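Local coordinates for head completion protein gp6 (Enterobacteria phage HK97, PDB 3JVO), which completes the phage head as a ring of thirteen subunits that links portal protein to gp7, with an open central channel for DNA ejection, at residues W49-A52 and A53-P56; F37-C40 and M41-D45; E21-D24 and R25-L28. All coordinates share one frame; numbering follows the deposited sequence.

Contact 1 of 3, residues W49-A52 and A53-P56; sequences WKVA and ADIP
Val51 and Asp54 close a single turn of 3-10 helix in the loop between helices 26-44 and 57-72. The i to i+3 pattern is the evidence: Asp54 N donates to Val51 O at 2.8 Å, and Ile55 N follows to Ala52 O at 3.2 Å. A water ties Ala52 O to Ile55 O just before Pro56, the N-cap residue of helix 57-72. The carboxylate of Asp54 folds back on the chain ahead of the turn, and OD2 is gripped by two successive amides. Lys50 N, at 2.8 Å, meets the anti lone pair of Asp54 OD2, although the bond is bent to 139° at the hydrogen. Val51 N reaches the same OD2 at 3.0 Å in a nearly straight bond, but from above the carboxylate plane. The Val51 side chain crosses that of Asp54 obliquely, its CG2 touching both CG and OD2 of the carboxylate. Trp49, with CG anti to its carbonyl carbon (chi1 -59°), crosses Ile55 at about a right angle, and its indole meets Pro56 through one face, while His95 also touches it. Ile55 CD1 packs against Trp49 CB at 3.8 Å. Pro56 covers part of that indole face in a CH-pi contact, displaced toward the rim: its CD stands 3.8 Å from the centroid of the six-membered ring of Trp49, and its nearest ring atom is CZ2.

Contact 2 of 3, residues F37-C40 and M41-D45; sequences FDYC and MRWCD
Met41 and Phe37 are one helical turn apart near the C-terminal end of helix 26-44. Five i to i+4 backbone bonds establish the alpha-helical repeat, from Met41 N to Phe37 O at 2.9 Å through to Asp45 N to Met41 O. Met41, present as selenomethionine, makes a Met-aromatic contact that can be traced outward. Its CB rests 3.3 Å from Phe37 O. The next atom, CG, lies anti to the carbonyl carbon (chi1 -67°), which sets it over the centre of the Phe37 ring. This is a CH-pi contact, with Met41 CG 3.7 Å from the centroid of the Phe37 ring and 12° off its normal. A second bend, at chi2, carries SE obliquely toward the rim, 3.7 Å from Phe37 CZ. The terminal CE then meets Phe37 CE1. Val59 and Val63 of helix 57-72 pack against this pair. On another side of the helix, Tyr39 and Trp43 run side by side in the same direction, their planes turned 37° apart, and Met92 touches both. Trp43 also forms a cation-pi pair with Arg96. Asp38 lies alongside Arg42, but its OD2 bonds to Ala58 N of a neighbouring subunit, so the carboxylate serves the ring interface. OD1, its other oxygen, meets the aliphatic stem of Arg42, 3.9 Å from CG.

Contact 3 of 3, residues E21-D24 and R25-L28; sequences EEDD and RDEL
Arg25 curls back over the peptide of Asp24 where the loop after helix 11-17 turns into helix 26-44, with Arg25 itself as the N-cap residue. Its CG is anti to the carbonyl carbon (chi1 -72°); the chain then bends at chi2, is extended at chi3, and turns the guanidinium across itself at chi4, bringing NH1 to the preceding carbonyl. Arg25 NH1 donates to Asp24 O at 2.7 Å, with an angle of 152° at the hydrogen. The oxygen sits at the edge of the guanidinium, almost in its plane, whereas NH1 approaches from well above the carbonyl plane and not on a lone pair. The Asp24 carboxylate crosses the arginine with its plane turned 34° from the guanidinium. The resulting salt bridge, Asp24 OD2 to Arg25 NH1 at 3.8 Å, is long, and because OD2 lies well out of the guanidinium plane only charge attraction is involved. Asp24 OD1 is covered by the contact and has no polar partner in the model. A water joins loop to helix start: it accepts from Arg25 N at 2.9 Å and donates to Glu22 O and to Asp26 OD1. Asp26 OD1 and Asp23 OD1, 4.4 Å apart, would repel each other, but Lys15 bridges both, probably offsetting the like charges. That lysine ties the first turn of helix 26-44 to helix 11-17, while Arg25 packs on Phe20 of the intervening loop and on Gln16 of a neighbouring subunit.

Contacts 2 and 3 both use helix 26-44, contact 3 where the loop enters it and contact 2 near its finish. Their centres are 24 Å apart on opposite sides of the chain's centre, their nearest atoms about 11 Å apart. Contact 1 packs directly on contact 2: Trp49 CZ3 lies 3.7 Å from Cys44 CB, and Ile55 CD1 3.9 Å from Met41 SE, so the loop packs on the side of the last turns of the helix. Contacts 1 and 3 stay about 18 Å apart at the nearest atoms. All three reach neighbouring subunits of the thirteen-membered ring. Pro56 of contact 1 packs on Asp38 of a neighbouring subunit, the residue of contact 2 that also bonds across the interface.

Contact 1 of 3, residues W49-A52 and A53-P56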
ATOM      1  N   TRP G  49     -44.171   7.880 -27.306  1.00 42.07           N
ATOM      2  CA  TRP G  49     -44.743   7.119 -26.189  1.00 42.44           C
ATOM      3  C   TRP G  49     -45.869   7.926 -25.561  1.00 42.85           C
ATOM      4  O   TRP G  49     -45.645   8.715 -24.637  1.00 43.27           O
ATOM      5  CB  TRP G  49     -43.703   6.715 -25.129  1.00 41.58           C
ATOM      6  CG  TRP G  49     -42.577   5.859 -25.646  1.00 41.16           C
ATOM      7  CD1 TRP G  49     -42.602   5.010 -26.729  1.00 40.87           C
ATOM      8  CD2 TRP G  49     -41.266   5.754 -25.085  1.00 39.13           C
ATOM      9  NE1 TRP G  49     -41.378   4.397 -26.874  1.00 40.48           N
ATOM     10  CE2 TRP G  49     -40.540   4.838 -25.883  1.00 39.11           C
ATOM     11  CE3 TRP G  49     -40.633   6.346 -23.986  1.00 38.85           C
ATOM     12  CZ2 TRP G  49     -39.207   4.518 -25.625  1.00 39.22           C
ATOM     13  CZ3 TRP G  49     -39.311   6.032 -23.733  1.00 39.14           C
ATOM     14  CH2 TRP G  49     -38.614   5.118 -24.547  1.00 40.06           C
ATOM     15  N   LYS G  50     -47.081   7.701 -26.063  1.00 43.26           N
ATOM     16  CA  LYS G  50     -48.247   8.519 -25.713  1.00 43.28           C
ATOM     17  C   LYS G  50     -49.011   7.992 -24.510  1.00 42.57           C
ATOM     18  O   LYS G  50     -49.525   8.776 -23.711  1.00 42.71           O
ATOM     19  CB  LYS G  50     -49.193   8.608 -26.912  1.00 43.47           C
ATOM     20  CG  LYS G  50     -49.248   9.967 -27.595  1.00 45.81           C
ATOM     21  CD  LYS G  50     -47.877  10.479 -28.025  1.00 47.45           C
ATOM     22  CE  LYS G  50     -48.009  11.592 -29.052  1.00 47.17           C
ATOM     23  NZ  LYS G  50     -48.289  10.984 -30.370  1.00 48.00           N
ATOM     24  N   VAL G  51     -49.104   6.669 -24.417  1.00 41.91           N
ATOM     25  CA  VAL G  51     -49.805   5.982 -23.324  1.00 41.44           C
ATOM     26  C   VAL G  51     -48.885   4.998 -22.567  1.00 40.84           C
ATOM     27  O   VAL G  51     -47.831   4.595 -23.081  1.00 40.32           O
ATOM     28  CB  VAL G  51     -51.056   5.221 -23.856  1.00 41.62           C
ATOM     29  CG1 VAL G  51     -52.094   6.210 -24.422  1.00 41.56           C
ATOM     30  CG2 VAL G  51     -50.657   4.173 -24.894  1.00 40.80           C
ATOM     31  N   ALA G  52     -49.314   4.606 -21.363  1.00 40.18           N
ATOM     32  CA  ALA G  52     -48.542   3.713 -20.475  1.00 39.45           C
ATOM     33  C   ALA G  52     -48.085   2.426 -21.163  1.00 38.74           C
ATOM     34  O   ALA G  52     -46.953   1.970 -20.959  1.00 38.03           O
ATOM     35  CB  ALA G  52     -49.349   3.381 -19.222  1.00 39.57           C
ATOM     36  N   ALA G  53     -48.970   1.864 -21.992  1.00 37.68           N
ATOM     37  CA  ALA G  53     -48.701   0.631 -22.735  1.00 36.72           C
ATOM     38  C   ALA G  53     -47.610   0.799 -23.801  1.00 36.33           C
ATOM     39  O   ALA G  53     -47.067  -0.190 -24.299  1.00 36.34           O
ATOM     40  CB  ALA G  53     -49.982   0.093 -23.355  1.00 36.72           C
ATOM     41  N   ASP G  54     -47.278   2.042 -24.140  1.00 35.66           N
ATOM     42  CA  ASP G  54     -46.189   2.302 -25.093  1.00 35.41           C
ATOM     43  C   ASP G  54     -44.779   2.092 -24.507  1.00 34.75           C
ATOM     44  O   ASP G  54     -43.828   1.860 -25.250  1.00 34.84           O
ATOM     45  CB  ASP G  54     -46.295   3.719 -25.654  1.00 35.44           C
ATOM     46  CG  ASP G  54     -47.522   3.923 -26.532  1.00 36.92           C
ATOM     47  OD1 ASP G  54     -48.099   2.919 -27.018  1.00 38.00           O
ATOM     48  OD2 ASP G  54     -47.897   5.105 -26.736  1.00 37.93           O
ATOM     49  N   ILE G  55     -44.636   2.181 -23.188  1.00 33.85           N
ATOM     50  CA  ILE G  55     -43.298   2.146 -22.577  1.00 33.25           C
ATOM     51  C   ILE G  55     -42.637   0.765 -22.703  1.00 33.27           C
ATOM     52  O   ILE G  55     -43.203  -0.235 -22.259  1.00 33.33           O
ATOM     53  CB  ILE G  55     -43.293   2.615 -21.078  1.00 33.42           C
ATOM     54  CG1 ILE G  55     -44.166   3.873 -20.864  1.00 33.10           C
ATOM     55  CG2 ILE G  55     -41.864   2.847 -20.594  1.00 30.81           C
ATOM     56  CD1 ILE G  55     -43.766   5.077 -21.694  1.00 32.61           C
ATOM     57  N   PRO G  56     -41.445   0.705 -23.320  1.00 32.73           N
ATOM     58  CA  PRO G  56     -40.753  -0.571 -23.473  1.00 32.28           C
ATOM     59  C   PRO G  56     -40.296  -1.191 -22.155  1.00 31.57           C
ATOM     60  O   PRO G  56     -40.018  -0.477 -21.176  1.00 31.52           O
ATOM     61  CB  PRO G  56     -39.518  -0.207 -24.305  1.00 32.55           C
ATOM     62  CG  PRO G  56     -39.823   1.107 -24.926  1.00 33.41           C
ATOM     63  CD  PRO G  56     -40.699   1.812 -23.944  1.00 32.84           C
TER
HETATM   64  O   HOH W   1     -45.364  -0.191 -20.943  1.00 40.36           O

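Contact 2 of 3, residues F37-C40 and M41-D45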
ATOM      1  N   PHE G  37     -39.477   7.979 -13.062  1.00 27.95           N
ATOM      2  CA  PHE G  37     -40.136   7.910 -14.352  1.00 28.70           C
ATOM      3  C   PHE G  37     -39.904   9.191 -15.135  1.00 28.79           C
ATOM      4  O   PHE G  37     -39.530   9.134 -16.312  1.00 29.28           O
ATOM      5  CB  PHE G  37     -41.627   7.657 -14.172  1.00 28.62           C
ATOM      6  CG  PHE G  37     -42.382   7.467 -15.468  1.00 29.11           C
ATOM      7  CD1 PHE G  37     -42.196   6.316 -16.249  1.00 30.38           C
ATOM      8  CD2 PHE G  37     -43.320   8.407 -15.878  1.00 30.77           C
ATOM      9  CE1 PHE G  37     -42.918   6.142 -17.455  1.00 31.27           C
ATOM     10  CE2 PHE G  37     -44.049   8.243 -17.070  1.00 30.11           C
ATOM     11  CZ  PHE G  37     -43.845   7.113 -17.856  1.00 29.77           C
ATOM     12  N   ASP G  38     -40.121  10.331 -14.483  1.00 28.29           N
ATOM     13  CA  ASP G  38     -39.868  11.646 -15.075  1.00 29.00           C
ATOM     14  C   ASP G  38     -38.431  11.711 -15.624  1.00 29.34           C
ATOM     15  O   ASP G  38     -38.192  12.110 -16.766  1.00 29.60           O
ATOM     16  CB  ASP G  38     -40.120  12.743 -14.030  1.00 28.39           C
ATOM     17  CG  ASP G  38     -39.831  14.149 -14.561  1.00 30.03           C
ATOM     18  OD1 ASP G  38     -40.195  14.436 -15.717  1.00 32.13           O
ATOM     19  OD2 ASP G  38     -39.258  14.977 -13.825  1.00 29.73           O
ATOM     20  N   TYR G  39     -37.478  11.269 -14.816  1.00 29.84           N
ATOM     21  CA  TYR G  39     -36.070  11.278 -15.211  1.00 30.47           C
ATOM     22  C   TYR G  39     -35.833  10.396 -16.442  1.00 30.73           C
ATOM     23  O   TYR G  39     -35.241  10.849 -17.427  1.00 30.31           O
ATOM     24  CB  TYR G  39     -35.183  10.842 -14.036  1.00 30.50           C
ATOM     25  CG  TYR G  39     -33.726  10.696 -14.402  1.00 31.78           C
ATOM     26  CD1 TYR G  39     -32.884  11.803 -14.435  1.00 32.05           C
ATOM     27  CD2 TYR G  39     -33.199   9.448 -14.736  1.00 29.52           C
ATOM     28  CE1 TYR G  39     -31.557  11.671 -14.800  1.00 33.92           C
ATOM     29  CE2 TYR G  39     -31.884   9.305 -15.095  1.00 32.26           C
ATOM     30  CZ  TYR G  39     -31.071  10.413 -15.129  1.00 33.32           C
ATOM     31  OH  TYR G  39     -29.760  10.257 -15.483  1.00 35.33           O
ATOM     32  N   CYS G  40     -36.301   9.144 -16.394  1.00 30.52           N
ATOM     33  CA  CYS G  40     -36.064   8.237 -17.512  1.00 32.07           C
ATOM     34  C   CYS G  40     -36.746   8.691 -18.810  1.00 32.50           C
ATOM     35  O   CYS G  40     -36.152   8.571 -19.877  1.00 32.96           O
ATOM     36  CB  CYS G  40     -36.434   6.794 -17.168  1.00 31.55           C
ATOM     37  SG  CYS G  40     -35.383   6.071 -15.876  1.00 34.62           S
HETATM   38  N   MSE G  41     -37.971   9.209 -18.706  1.00 33.47           N
HETATM   39  CA  MSE G  41     -38.695   9.811 -19.832  1.00 35.08           C
HETATM   40  C   MSE G  41     -37.965  11.000 -20.474  1.00 35.55           C
HETATM   41  O   MSE G  41     -37.842  11.063 -21.695  1.00 35.64           O
HETATM   42  CB  MSE G  41     -40.092  10.265 -19.401  1.00 35.16           C
HETATM   43  CG  MSE G  41     -41.037   9.142 -19.029  1.00 39.37           C
HETATM   44 SE   MSE G  41     -41.381   7.923 -20.540  0.75 48.81          SE
HETATM   45  CE  MSE G  41     -40.281   6.440 -20.040  1.00 47.15           C
ATOM     46  N   ARG G  42     -37.507  11.948 -19.661  1.00 36.03           N
ATOM     47  CA  ARG G  42     -36.777  13.095 -20.187  1.00 37.61           C
ATOM     48  C   ARG G  42     -35.505  12.634 -20.877  1.00 37.72           C
ATOM     49  O   ARG G  42     -35.184  13.093 -21.965  1.00 37.53           O
ATOM     50  CB  ARG G  42     -36.454  14.108 -19.090  1.00 37.96           C
ATOM     51  CG  ARG G  42     -37.650  14.918 -18.593  1.00 41.89           C
ATOM     52  CD  ARG G  42     -38.065  16.025 -19.550  1.00 47.71           C
ATOM     53  NE  ARG G  42     -36.959  16.929 -19.885  1.00 52.12           N
ATOM     54  CZ  ARG G  42     -37.100  18.224 -20.176  1.00 54.76           C
ATOM     55  NH1 ARG G  42     -38.301  18.798 -20.154  1.00 55.78           N
ATOM     56  NH2 ARG G  42     -36.033  18.959 -20.477  1.00 56.01           N
ATOM     57  N   TRP G  43     -34.822  11.678 -20.252  1.00 38.59           N
ATOM     58  CA  TRP G  43     -33.562  11.167 -20.757  1.00 39.26           C
ATOM     59  C   TRP G  43     -33.721  10.468 -22.096  1.00 39.48           C
ATOM     60  O   TRP G  43     -32.928  10.705 -22.991  1.00 39.32           O
ATOM     61  CB  TRP G  43     -32.944  10.215 -19.758  1.00 40.00           C
ATOM     62  CG  TRP G  43     -31.508  10.003 -19.972  1.00 41.36           C
ATOM     63  CD1 TRP G  43     -30.483  10.665 -19.349  1.00 43.74           C
ATOM     64  CD2 TRP G  43     -30.896   9.053 -20.865  1.00 43.51           C
ATOM     65  NE1 TRP G  43     -29.264  10.175 -19.791  1.00 44.72           N
ATOM     66  CE2 TRP G  43     -29.491   9.193 -20.729  1.00 44.64           C
ATOM     67  CE3 TRP G  43     -31.394   8.100 -21.774  1.00 43.45           C
ATOM     68  CZ2 TRP G  43     -28.577   8.405 -21.464  1.00 42.71           C
ATOM     69  CZ3 TRP G  43     -30.479   7.324 -22.515  1.00 42.85           C
ATOM     70  CH2 TRP G  43     -29.090   7.476 -22.340  1.00 42.02           C
ATOM     71  N   CYS G  44     -34.725   9.592 -22.212  1.00 39.27           N
ATOM     72  CA  CYS G  44     -35.054   8.928 -23.478  1.00 39.10           C
ATOM     73  C   CYS G  44     -35.618   9.901 -24.521  1.00 39.76           C
ATOM     74  O   CYS G  44     -35.330   9.768 -25.716  1.00 39.12           O
ATOM     75  CB  CYS G  44     -36.040   7.793 -23.244  1.00 38.23           C
ATOM     76  SG  CYS G  44     -35.329   6.444 -22.327  1.00 38.98           S
ATOM     77  N   ASP G  45     -36.435  10.854 -24.063  1.00 40.64           N
ATOM     78  CA  ASP G  45     -36.921  11.954 -24.907  1.00 41.92           C
ATOM     79  C   ASP G  45     -37.643  11.435 -26.172  1.00 42.20           C
ATOM     80  O   ASP G  45     -37.372  11.885 -27.292  1.00 42.70           O
ATOM     81  CB  ASP G  45     -35.739  12.887 -25.249  1.00 42.01           C
ATOM     82  CG  ASP G  45     -36.174  14.203 -25.900  1.00 44.23           C
ATOM     83  OD1 ASP G  45     -37.256  14.734 -25.544  1.00 45.20           O
ATOM     84  OD2 ASP G  45     -35.419  14.709 -26.765  1.00 45.13           O
TER

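Contact 3 of 3, residues E21-D24 and R25-L28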
ATOM      1  N   GLU G  21     -42.447  -4.128   2.618  1.00 42.08           N
ATOM      2  CA  GLU G  21     -43.795  -4.668   2.845  1.00 44.80           C
ATOM      3  C   GLU G  21     -44.801  -3.721   3.516  1.00 45.18           C
ATOM      4  O   GLU G  21     -46.011  -3.876   3.334  1.00 45.71           O
ATOM      5  CB  GLU G  21     -43.734  -6.005   3.602  1.00 45.30           C
ATOM      6  CG  GLU G  21     -43.522  -7.227   2.683  1.00 48.98           C
ATOM      7  CD  GLU G  21     -42.046  -7.560   2.433  1.00 54.56           C
ATOM      8  OE1 GLU G  21     -41.165  -6.756   2.838  1.00 55.69           O
ATOM      9  OE2 GLU G  21     -41.763  -8.634   1.833  1.00 56.73           O
ATOM     10  N   GLU G  22     -44.301  -2.752   4.277  1.00 45.77           N
ATOM     11  CA  GLU G  22     -45.147  -1.815   5.017  1.00 46.25           C
ATOM     12  C   GLU G  22     -45.926  -0.888   4.082  1.00 45.66           C
ATOM     13  O   GLU G  22     -45.494  -0.615   2.960  1.00 45.01           O
ATOM     14  CB  GLU G  22     -44.295  -0.968   5.966  1.00 46.98           C
ATOM     15  CG  GLU G  22     -43.413  -1.761   6.913  1.00 50.24           C
ATOM     16  CD  GLU G  22     -42.076  -1.075   7.167  1.00 55.33           C
ATOM     17  OE1 GLU G  22     -42.057   0.151   7.448  1.00 56.84           O
ATOM     18  OE2 GLU G  22     -41.038  -1.772   7.079  1.00 57.65           O
ATOM     19  N   ASP G  23     -47.061  -0.392   4.568  1.00 45.17           N
ATOM     20  CA  ASP G  23     -47.963   0.419   3.761  1.00 44.87           C
ATOM     21  C   ASP G  23     -47.980   1.886   4.184  1.00 44.17           C
ATOM     22  O   ASP G  23     -48.692   2.701   3.583  1.00 44.62           O
ATOM     23  CB  ASP G  23     -49.386  -0.163   3.798  1.00 45.72           C
ATOM     24  CG  ASP G  23     -49.500  -1.498   3.059  1.00 47.46           C
ATOM     25  OD1 ASP G  23     -48.808  -1.696   2.018  1.00 48.54           O
ATOM     26  OD2 ASP G  23     -50.291  -2.352   3.524  1.00 49.19           O
ATOM     27  N   ASP G  24     -47.189   2.225   5.200  1.00 42.60           N
ATOM     28  CA  ASP G  24     -47.138   3.591   5.722  1.00 40.84           C
ATOM     29  C   ASP G  24     -46.196   4.567   4.986  1.00 39.15           C
ATOM     30  O   ASP G  24     -45.951   5.676   5.469  1.00 38.74           O
ATOM     31  CB  ASP G  24     -46.857   3.581   7.230  1.00 41.36           C
ATOM     32  CG  ASP G  24     -45.501   2.965   7.595  1.00 43.17           C
ATOM     33  OD1 ASP G  24     -44.787   2.395   6.737  1.00 43.62           O
ATOM     34  OD2 ASP G  24     -45.149   3.059   8.791  1.00 48.10           O
ATOM     35  N   ARG G  25     -45.691   4.172   3.820  1.00 37.10           N
ATOM     36  CA  ARG G  25     -44.799   5.036   3.053  1.00 35.81           C
ATOM     37  C   ARG G  25     -45.204   5.190   1.594  1.00 34.97           C
ATOM     38  O   ARG G  25     -44.375   5.519   0.748  1.00 33.98           O
ATOM     39  CB  ARG G  25     -43.349   4.542   3.139  1.00 36.07           C
ATOM     40  CG  ARG G  25     -42.688   4.751   4.481  1.00 36.58           C
ATOM     41  CD  ARG G  25     -42.584   6.230   4.808  1.00 37.68           C
ATOM     42  NE  ARG G  25     -42.020   6.453   6.138  1.00 37.64           N
ATOM     43  CZ  ARG G  25     -42.723   6.503   7.264  1.00 38.15           C
ATOM     44  NH1 ARG G  25     -44.045   6.339   7.258  1.00 38.19           N
ATOM     45  NH2 ARG G  25     -42.088   6.708   8.409  1.00 38.62           N
ATOM     46  N   ASP G  26     -46.486   4.987   1.312  1.00 34.64           N
ATOM     47  CA  ASP G  26     -46.988   4.960  -0.071  1.00 34.11           C
ATOM     48  C   ASP G  26     -46.787   6.291  -0.793  1.00 32.74           C
ATOM     49  O   ASP G  26     -46.438   6.311  -1.964  1.00 32.15           O
ATOM     50  CB  ASP G  26     -48.470   4.555  -0.105  1.00 34.83           C
ATOM     51  CG  ASP G  26     -48.706   3.086   0.283  1.00 36.94           C
ATOM     52  OD1 ASP G  26     -47.756   2.269   0.296  1.00 39.73           O
ATOM     53  OD2 ASP G  26     -49.866   2.739   0.578  1.00 40.78           O
ATOM     54  N   GLU G  27     -47.008   7.391  -0.094  1.00 31.59           N
ATOM     55  CA  GLU G  27     -46.816   8.722  -0.671  1.00 32.42           C
ATOM     56  C   GLU G  27     -45.341   9.026  -1.007  1.00 30.45           C
ATOM     57  O   GLU G  27     -45.026   9.486  -2.095  1.00 29.06           O
ATOM     58  CB  GLU G  27     -47.411   9.775   0.257  1.00 32.92           C
ATOM     59  CG  GLU G  27     -47.305  11.192  -0.251  1.00 36.74           C
ATOM     60  CD  GLU G  27     -48.071  12.223   0.591  1.00 37.20           C
ATOM     61  OE1 GLU G  27     -48.187  12.073   1.846  1.00 42.33           O
ATOM     62  OE2 GLU G  27     -48.550  13.214  -0.029  1.00 43.10           O
ATOM     63  N   LEU G  28     -44.436   8.739  -0.081  1.00 29.11           N
ATOM     64  CA  LEU G  28     -43.007   8.870  -0.373  1.00 28.39           C
ATOM     65  C   LEU G  28     -42.561   7.979  -1.541  1.00 27.99           C
ATOM     66  O   LEU G  28     -41.921   8.451  -2.505  1.00 27.24           O
ATOM     67  CB  LEU G  28     -42.179   8.564   0.877  1.00 27.97           C
ATOM     68  CG  LEU G  28     -40.674   8.805   0.694  1.00 28.22           C
ATOM     69  CD1 LEU G  28     -40.341  10.273   0.595  1.00 24.16           C
ATOM     70  CD2 LEU G  28     -39.951   8.168   1.875  1.00 27.63           C
TER
HETATM   71  O   HOH W   2     -45.608   1.948   2.007  1.00 38.77           O